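Local coordinates for PfVFT1 (Plasmodium falciparum, PDB 5JKQ), which is of unconfirmed function but has the bi-lobed Venus flytrap architecture of solute-binding proteins, consistent with capture of a small ligand between its lobes, at residues A[13-18]-A[67-72]; A[75-80]-A[124-129]. The protein carries 3 engineered substitutions. All coordinates share one frame; numbering follows the deposited sequence.

Contact 1. Residues A[13-18]-A[67-72]. Engineered in segment 13-18: A13 (natural residue Ser).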
loop_
_atom_site.group_PDB
_atom_site.type_symbol
_atom_site.label_atom_id
_atom_site.label_comp_id
_atom_site.label_asym_id
_atom_site.label_seq_id
_atom_site.Cartn_x
_atom_site.Cartn_y
_atom_site.Cartn_z
ATOM N N ALA A 13 -6.915 18.306 6.548
ATOM C CA ALA A 13 -5.769 17.430 6.322
ATOM C C ALA A 13 -5.063 17.743 5.004
ATOM O O ALA A 13 -4.135 17.035 4.612
ATOM C CB ALA A 13 -6.215 15.976 6.341
ATOM N N LYS A 14 -5.494 18.801 4.321
ATOM C CA LYS A 14 -4.967 19.104 2.994
ATOM C C LYS A 14 -3.469 19.388 3.029
ATOM O O LYS A 14 -2.700 18.795 2.273
ATOM C CB LYS A 14 -5.697 20.298 2.379
ATOM C CG LYS A 14 -5.473 20.430 0.876
ATOM C CD LYS A 14 -5.229 21.871 0.476
ATOM C CE LYS A 14 -5.010 22.024 -1.017
ATOM N NZ LYS A 14 -3.795 21.301 -1.494
ATOM N N ARG A 15 -3.057 20.298 3.905
ATOM C CA ARG A 15 -1.651 20.663 4.011
ATOM C C ARG A 15 -0.824 19.497 4.553
ATOM O O ARG A 15 0.339 19.332 4.188
ATOM C CB ARG A 15 -1.488 21.895 4.902
ATOM C CG ARG A 15 -0.101 22.510 4.861
ATOM C CD ARG A 15 -0.128 23.935 5.387
ATOM N NE ARG A 15 -0.608 24.004 6.770
ATOM C CZ ARG A 15 0.090 24.470 7.804
ATOM N NH1 ARG A 15 1.328 24.931 7.648
ATOM N NH2 ARG A 15 -0.459 24.480 9.011
ATOM N N LEU A 16 -1.431 18.692 5.419
ATOM C CA LEU A 16 -0.780 17.494 5.938
ATOM C C LEU A 16 -0.489 16.514 4.801
ATOM O O LEU A 16 0.583 15.917 4.746
ATOM C CB LEU A 16 -1.651 16.831 7.010
ATOM C CG LEU A 16 -1.286 15.408 7.447
ATOM C CD1 LEU A 16 0.116 15.352 8.043
ATOM C CD2 LEU A 16 -2.318 14.878 8.437
ATOM N N ILE A 17 -1.448 16.363 3.892
ATOM C CA ILE A 17 -1.291 15.467 2.751
ATOM C C ILE A 17 -0.230 15.994 1.789
ATOM O O ILE A 17 0.551 15.223 1.233
ATOM C CB ILE A 17 -2.632 15.282 2.000
ATOM C CG1 ILE A 17 -3.624 14.526 2.881
ATOM C CG2 ILE A 17 -2.444 14.507 0.692
ATOM C CD1 ILE A 17 -5.063 14.713 2.478
ATOM N N ASP A 18 -0.202 17.309 1.599
ATOM C CA ASP A 18 0.716 17.918 0.643
ATOM C C ASP A 18 2.167 17.842 1.111
ATOM O O ASP A 18 3.051 17.471 0.340
ATOM C CB ASP A 18 0.329 19.376 0.386
ATOM C CG ASP A 18 -1.028 19.510 -0.279
ATOM O OD1 ASP A 18 -1.444 18.567 -0.987
ATOM O OD2 ASP A 18 -1.677 20.560 -0.099
ATOM N N ASP A 67 -5.614 23.959 10.831
ATOM C CA ASP A 67 -5.683 22.625 10.242
ATOM C C ASP A 67 -4.968 21.597 11.116
ATOM O O ASP A 67 -4.470 21.925 12.192
ATOM C CB ASP A 67 -5.089 22.642 8.827
ATOM C CG ASP A 67 -3.602 22.956 8.808
ATOM O OD1 ASP A 67 -3.064 23.419 9.835
ATOM O OD2 ASP A 67 -2.972 22.749 7.748
ATOM N N VAL A 68 -4.930 20.355 10.648
ATOM C CA VAL A 68 -4.319 19.262 11.398
ATOM C C VAL A 68 -2.812 19.460 11.555
ATOM O O VAL A 68 -2.254 19.163 12.609
ATOM C CB VAL A 68 -4.599 17.901 10.712
ATOM C CG1 VAL A 68 -3.732 16.781 11.296
ATOM C CG2 VAL A 68 -6.073 17.548 10.838
ATOM N N LEU A 69 -2.155 19.960 10.512
ATOM C CA LEU A 69 -0.705 20.096 10.549
ATOM C C LEU A 69 -0.280 21.074 11.640
ATOM O O LEU A 69 0.733 20.864 12.303
ATOM C CB LEU A 69 -0.157 20.554 9.195
ATOM C CG LEU A 69 1.371 20.486 9.078
ATOM C CD1 LEU A 69 1.853 19.042 9.088
ATOM C CD2 LEU A 69 1.860 21.199 7.832
ATOM N N SER A 70 -1.058 22.135 11.831
ATOM C CA SER A 70 -0.761 23.115 12.870
ATOM C C SER A 70 -0.818 22.487 14.262
ATOM O O SER A 70 -0.072 22.884 15.157
ATOM C CB SER A 70 -1.729 24.293 12.786
ATOM O OG SER A 70 -1.398 25.141 11.700
ATOM N N GLU A 71 -1.702 21.509 14.442
ATOM C CA GLU A 71 -1.778 20.784 15.705
ATOM C C GLU A 71 -0.519 19.943 15.897
ATOM O O GLU A 71 0.078 19.932 16.975
ATOM C CB GLU A 71 -3.020 19.891 15.749
ATOM C CG GLU A 71 -4.335 20.642 15.593
ATOM C CD GLU A 71 -5.540 19.719 15.617
ATOM O OE1 GLU A 71 -5.366 18.512 15.886
ATOM O OE2 GLU A 71 -6.663 20.203 15.365
ATOM N N ILE A 72 -0.126 19.244 14.838
ATOM C CA ILE A 72 1.078 18.420 14.852
ATOM C C ILE A 72 2.302 19.276 15.168
ATOM O O ILE A 72 3.167 18.871 15.944
ATOM C CB ILE A 72 1.270 17.699 13.496
ATOM C CG1 ILE A 72 0.166 16.662 13.298
ATOM C CG2 ILE A 72 2.634 17.005 13.411
ATOM C CD1 ILE A 72 -0.035 16.251 11.856
HETATM O O HOH W 1 -4.619 22.003 5.499
HETATM O O HOH W 2 -3.209 19.917 7.524
#

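Contact 2. Residues A[75-80]-A[124-129]. Engineered in segment 124-129: A128 (natural residue Thr).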
loop_
_atom_site.group_PDB
_atom_site.type_symbol
_atom_site.label_atom_id
_atom_site.label_comp_id
_atom_site.label_asym_id
_atom_site.label_seq_id
_atom_site.Cartn_x
_atom_site.Cartn_y
_atom_site.Cartn_z
ATOM N N LYS A 75 2.473 20.527 18.970
ATOM C CA LYS A 75 2.792 19.451 19.904
ATOM C C LYS A 75 4.083 18.719 19.534
ATOM O O LYS A 75 4.573 17.901 20.312
ATOM C CB LYS A 75 1.636 18.451 19.969
ATOM C CG LYS A 75 0.548 18.824 20.967
ATOM C CD LYS A 75 -0.833 18.821 20.330
ATOM C CE LYS A 75 -1.248 17.428 19.875
ATOM N NZ LYS A 75 -2.582 17.434 19.209
ATOM N N LYS A 76 4.634 19.027 18.361
ATOM C CA LYS A 76 5.785 18.297 17.831
ATOM C C LYS A 76 5.525 16.792 17.886
ATOM O O LYS A 76 6.399 16.009 18.263
ATOM C CB LYS A 76 7.066 18.647 18.602
ATOM C CG LYS A 76 7.679 19.995 18.243
ATOM C CD LYS A 76 9.062 20.146 18.873
ATOM C CE LYS A 76 9.811 21.363 18.345
ATOM N NZ LYS A 76 9.228 22.655 18.808
ATOM N N GLU A 77 4.310 16.394 17.519
ATOM C CA GLU A 77 3.943 14.983 17.511
ATOM C C GLU A 77 2.829 14.676 16.515
ATOM O O GLU A 77 1.881 15.448 16.368
ATOM C CB GLU A 77 3.514 14.537 18.911
ATOM C CG GLU A 77 3.085 13.074 18.982
ATOM C CD GLU A 77 2.814 12.607 20.399
ATOM O OE1 GLU A 77 3.786 12.399 21.156
ATOM O OE2 GLU A 77 1.628 12.441 20.753
ATOM N N VAL A 78 2.961 13.538 15.839
ATOM C CA VAL A 78 1.921 13.028 14.955
ATOM C C VAL A 78 1.492 11.642 15.430
ATOM O O VAL A 78 2.325 10.829 15.833
ATOM C CB VAL A 78 2.398 12.962 13.485
ATOM C CG1 VAL A 78 3.658 12.109 13.355
ATOM C CG2 VAL A 78 1.284 12.441 12.576
ATOM N N LYS A 79 0.186 11.389 15.392
ATOM C CA LYS A 79 -0.371 10.101 15.789
ATOM C C LYS A 79 -0.730 9.270 14.560
ATOM O O LYS A 79 -1.576 9.671 13.760
ATOM C CB LYS A 79 -1.609 10.294 16.664
ATOM C CG LYS A 79 -1.394 11.182 17.878
ATOM C CD LYS A 79 -2.682 11.318 18.674
ATOM C CE LYS A 79 -2.655 12.517 19.605
ATOM N NZ LYS A 79 -4.020 13.086 19.794
ATOM N N ILE A 80 -0.082 8.115 14.420
ATOM C CA ILE A 80 -0.316 7.222 13.289
ATOM C C ILE A 80 -1.064 5.980 13.758
ATOM O O ILE A 80 -0.803 5.456 14.842
ATOM C CB ILE A 80 1.011 6.812 12.595
ATOM C CG1 ILE A 80 1.584 7.983 11.794
ATOM C CG2 ILE A 80 0.803 5.650 11.626
ATOM C CD1 ILE A 80 2.258 9.039 12.618
ATOM N N ALA A 124 12.663 16.412 15.317
ATOM C CA ALA A 124 11.831 17.473 15.874
ATOM C C ALA A 124 10.429 16.971 16.203
ATOM O O ALA A 124 9.915 17.221 17.292
ATOM C CB ALA A 124 11.755 18.648 14.909
ATOM N N ILE A 125 9.821 16.258 15.260
ATOM C CA ILE A 125 8.467 15.748 15.439
ATOM C C ILE A 125 8.509 14.280 15.843
ATOM O O ILE A 125 9.126 13.453 15.169
ATOM C CB ILE A 125 7.629 15.920 14.157
ATOM C CG1 ILE A 125 7.574 17.399 13.766
ATOM C CG2 ILE A 125 6.212 15.396 14.362
ATOM C CD1 ILE A 125 7.046 17.651 12.374
ATOM N N ASN A 126 7.855 13.966 16.956
ATOM C CA ASN A 126 7.797 12.601 17.453
ATOM C C ASN A 126 6.700 11.809 16.749
ATOM O O ASN A 126 5.622 12.338 16.478
ATOM C CB ASN A 126 7.568 12.597 18.968
ATOM C CG ASN A 126 7.572 11.199 19.556
ATOM O OD1 ASN A 126 8.629 10.602 19.765
ATOM N ND2 ASN A 126 6.385 10.671 19.834
ATOM N N ILE A 127 6.990 10.550 16.437
ATOM C CA ILE A 127 6.004 9.644 15.858
ATOM C C ILE A 127 5.399 8.781 16.962
ATOM O O ILE A 127 6.103 8.008 17.614
ATOM C CB ILE A 127 6.628 8.740 14.766
ATOM C CG1 ILE A 127 7.098 9.580 13.580
ATOM C CG2 ILE A 127 5.634 7.704 14.272
ATOM C CD1 ILE A 127 8.564 9.949 13.630
ATOM N N ALA A 128 4.093 8.929 17.168
ATOM C CA ALA A 128 3.365 8.138 18.155
ATOM C C ALA A 128 2.436 7.146 17.464
ATOM O O ALA A 128 1.421 7.532 16.889
ATOM C CB ALA A 128 2.573 9.046 19.082
ATOM N N TYR A 129 2.788 5.865 17.525
ATOM C CA TYR A 129 1.960 4.818 16.938
ATOM C C TYR A 129 0.866 4.364 17.901
ATOM O O TYR A 129 1.141 4.037 19.055
ATOM C CB TYR A 129 2.819 3.619 16.533
ATOM C CG TYR A 129 3.239 3.626 15.082
ATOM C CD1 TYR A 129 2.368 3.201 14.088
ATOM C CD2 TYR A 129 4.506 4.052 14.706
ATOM C CE1 TYR A 129 2.743 3.200 12.761
ATOM C CE2 TYR A 129 4.890 4.056 13.380
ATOM C CZ TYR A 129 4.005 3.629 12.412
ATOM O OH TYR A 129 4.380 3.628 11.088
#

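Contact 1. Residues A[13-18]-A[67-72]
With CG trans to its backbone N (chi1 -169°) and the chain bent at chi3 (60°), R15 swings its guanidinium against D67, whose CG stands between its own N and carbonyl carbon. The two groups meet side-on and nearly coplanar: R15 NE donates to D67 OD2 at 2.8 Å, and R15 NH2 to D67 OD1 at 2.9 Å. The methyl L69 CD2 covers one guanidinium face, 3.7 Å from R15 CZ. With NH1 held by the carbonyls of N60 and K62, the rotation of the guanidinium is fixed. D67 OD1 also accepts from S70 N (3.1 Å), which meets it from above the carboxylate plane. One water links D67 OD2 to R15 N; a second, through weak bonds to D67 OD2 and L16 N, also reaches L69 N. Beside this polar cluster, the two methyls of L16 diverge, CD2 meeting V68 CG1 at 3.7 Å and CD1 meeting I72 CD1 at 3.9 Å, while W111 of helix 102-118 also packs on L16 and I72. The axes of 14-18 and 68-72 approach to 8.8 Å at 72°, a steep helix-helix packing in which an N-cap aspartate serves both its own helix and an arginine of the other.

Contact 2. Residues A[75-80]-A[124-129]
Four backbone hydrogen bonds join K76-I80 to N126-A128 in parallel register. N126 N gives a nearly straight bond to K76 O (2.8 Å), approaching from above the carbonyl plane. V78 then uses both its polar backbone atoms on the neighbouring strand, straddling I127: its N donates to N126 O at 3.0 Å, and its O accepts from A128 N at 2.9 Å. I80 N continues the ladder on A128 O, and I80 bonds onward to the backbone of N130; CA-H...O contacts such as that from K79 CA to A128 O lie between the bonds.

On the face carrying E77 and N126, these two side chains run side by side in the same direction, their carboxylate and amide planes 49° apart. N126 ND2 reaches E77 OE1 only weakly, at 3.4 Å, and the engineered A128 sets CB against E77 CD.

The face carrying V78, I80, I127 and Y129 is mostly apolar. I80 CB lies over one face of the Y129 ring, offset toward the rim, in a CH-pi contact 4.3 Å from the ring centroid. I80 CG2, trans to its backbone N (chi1 of the CG1 branch -73°), comes within 3.3 Å of Y129 CE1, while the other branch carries CD1 to I127 CG2 at 4.0 Å.

Further out, helix 102-118 covers this face, with W111 on V78 and M107 on both I80 and Y129. D148 takes a hydrogen bond with Y129 OH, which restrains the ring from its far end. On the other side of strand 77-83, the K79 backbone is hydrogen-bonded to H145 and M146, next to strand 146-147.

Cohesion therefore rests on directional backbone bonds and apolar cover on the helix-facing side, whereas the polar pair on the opposite face probably adds little.

In the fold
Contacts 1 and 2 follow each other along the chain, their centres 13 Å apart, and lie on the same side of the chain's centre, about 21 Å from it. Helix 68-75 leads directly into strand 77-83 through a Schellman motif with K76 at its C-prime position; E77 N to I72 O, at 3.1 Å, is a probable hydrogen bond. I72 joins the two clusters: its CG2 packs 4.0 Å from I125 CG2 and 4.1 Å from V78 CB. W111 touches both contacts, on L16 and I72 in contact 1 and on V78 in contact 2. Contact 2 pairs two strands of the three-stranded parallel sheet, and contact 1 packs helix 14-29 on the helix that leads into its central strand, 77-83.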